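Local atomic coordinates of phosphoribosylformylglycinamidine synthase 2 (Thermus thermophilus, PDB entry 3VIU), a protein that binds adenosine-5'-diphosphate and magnesium and belongs to the AIR synthase-related (PurM-like) family, with two copies of an N- and C-terminal domain pair in one chain. Residues Arg607-Ile610 with Leu614-Thr617. Sequence-based numbering, arbitrary orientation.
Sequences RDLI and LTRT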
loop_
_atom_site.group_PDB
_atom_site.type_symbol
_atom_site.label_atom_id
_atom_site.label_comp_id
_atom_site.label_asym_id
_atom_site.label_seq_id
_atom_site.Cartn_x
_atom_site.Cartn_y
_atom_site.Cartn_z
ATOM N N ARG A 607 4.174 -12.311 -19.317
ATOM C CA ARG A 607 2.857 -12.883 -19.065
ATOM C C ARG A 607 2.502 -13.878 -20.181
ATOM O O ARG A 607 1.984 -14.961 -19.905
ATOM C CB ARG A 607 1.777 -11.792 -18.961
ATOM C CG ARG A 607 1.943 -10.869 -17.752
ATOM C CD ARG A 607 0.659 -10.086 -17.428
ATOM N NE ARG A 607 0.188 -9.267 -18.545
ATOM C CZ ARG A 607 0.558 -8.011 -18.777
ATOM N NH1 ARG A 607 1.413 -7.398 -17.964
ATOM N NH2 ARG A 607 0.076 -7.371 -19.833
ATOM N N ASP A 608 2.791 -13.519 -21.432
ATOM C CA ASP A 608 2.506 -14.407 -22.559
ATOM C C ASP A 608 3.245 -15.718 -22.388
ATOM O O ASP A 608 2.663 -16.801 -22.502
ATOM C CB ASP A 608 2.935 -13.779 -23.884
ATOM C CG ASP A 608 1.988 -12.706 -24.345
ATOM O OD1 ASP A 608 0.807 -12.734 -23.927
ATOM O OD2 ASP A 608 2.411 -11.835 -25.134
ATOM N N LEU A 609 4.539 -15.590 -22.122
ATOM C CA LEU A 609 5.424 -16.719 -21.916
ATOM C C LEU A 609 4.847 -17.690 -20.885
ATOM O O LEU A 609 4.869 -18.907 -21.079
ATOM C CB LEU A 609 6.785 -16.188 -21.454
ATOM C CG LEU A 609 8.072 -16.532 -22.213
ATOM C CD1 LEU A 609 7.829 -16.677 -23.702
ATOM C CD2 LEU A 609 9.091 -15.447 -21.932
ATOM N N ILE A 610 4.309 -17.148 -19.801
ATOM C CA ILE A 610 3.748 -17.967 -18.730
ATOM C C ILE A 610 2.360 -18.540 -19.060
ATOM O O ILE A 610 2.077 -19.701 -18.755
ATOM C CB ILE A 610 3.676 -17.150 -17.417
ATOM C CG1 ILE A 610 3.742 -18.068 -16.199
ATOM C CG2 ILE A 610 2.387 -16.349 -17.370
ATOM C CD1 ILE A 610 2.490 -18.875 -15.953
ATOM N N LEU A 614 5.090 -21.816 -21.415
ATOM C CA LEU A 614 6.498 -21.936 -21.784
ATOM C C LEU A 614 7.415 -21.854 -20.567
ATOM O O LEU A 614 8.523 -22.393 -20.585
ATOM C CB LEU A 614 6.887 -20.840 -22.774
ATOM C CG LEU A 614 6.373 -20.992 -24.204
ATOM C CD1 LEU A 614 6.569 -19.688 -24.962
ATOM C CD2 LEU A 614 7.105 -22.135 -24.891
ATOM N N THR A 615 6.947 -21.184 -19.517
ATOM C CA THR A 615 7.730 -21.011 -18.296
ATOM C C THR A 615 6.852 -20.916 -17.053
ATOM O O THR A 615 5.761 -20.352 -17.096
ATOM C CB THR A 615 8.568 -19.719 -18.354
ATOM O OG1 THR A 615 9.325 -19.582 -17.146
ATOM C CG2 THR A 615 7.654 -18.506 -18.495
ATOM N N ARG A 616 7.333 -21.465 -15.943
ATOM C CA ARG A 616 6.585 -21.391 -14.695
ATOM C C ARG A 616 7.510 -20.902 -13.587
ATOM O O ARG A 616 7.203 -21.010 -12.402
ATOM C CB ARG A 616 5.982 -22.750 -14.327
ATOM C CG ARG A 616 7.008 -23.822 -14.111
ATOM C CD ARG A 616 6.397 -25.059 -13.500
ATOM N NE ARG A 616 7.404 -26.105 -13.355
ATOM C CZ ARG A 616 7.176 -27.296 -12.815
ATOM N NH1 ARG A 616 5.968 -27.599 -12.360
ATOM N NH2 ARG A 616 8.160 -28.183 -12.738
ATOM N N THR A 617 8.656 -20.367 -13.979
ATOM C CA THR A 617 9.597 -19.834 -13.005
ATOM C C THR A 617 10.236 -18.564 -13.568
ATOM O O THR A 617 10.936 -18.581 -14.586
ATOM C CB THR A 617 10.642 -20.911 -12.586
ATOM O OG1 THR A 617 11.827 -20.285 -12.085
ATOM C CG2 THR A 617 10.961 -21.801 -13.724
HETATM O O HOH W 1 2.766 -21.948 -16.656
#
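Leu609 lays its CD1 methyl against CD1 of Leu614, 3.5 Å away, the two side chains crossing at about a right angle. Leucine suits both places through this apolar contact; Phe663 and Leu676 enclose Leu609 further, and Leu614 also touches Glu672 of helix 670-679. CB of Leu614 points toward the helix and CG, beside the backbone N (chi1 -74°), draws off; chi2 swings CD1 back to Leu609.

Next to this apolar pair, the carbonyl of Leu609, near the C-terminal end of helix 596-611, is held by the chain that has just turned away. Leu614 N donates to Leu609 O at 2.9 Å, almost in line with the carbonyl (C=O...N 176°), although the bond is bent at the hydrogen. A second donor, Thr615 N, reaches Leu609 O only weakly, at 3.5 Å. The bond from residue i+5 back to residue i, with apolar contact between the two, is consistent with a Schellman motif closing the helix. In this PurM-like C-terminal domain the chain then runs into edge strand 618-620, whose Asp620 belongs to the magnesium site.

The methyl CG2 of Thr615 rests against CB of Leu609 at 3.9 Å, while OG1, anti to the backbone N (chi1 -180°), bonds to Thr664 O on strand 661-665 and weakly accepts Thr617 N. Beta-branching thus puts a methyl against the helix and a hydroxyl among the backbone groups of the adjoining sheet. The Thr615 carbonyl points its oxygen at the Ile610 side chain, a close contact 3.2 Å from CG1, and Ile610 CA makes a C-H...O contact with it. Aliphatic Ile610 suits this buried place, packing also on Ala553. A water donates to Ile610 O at 3.2 Å and, weakly, to Thr615 O, bridging the two segments.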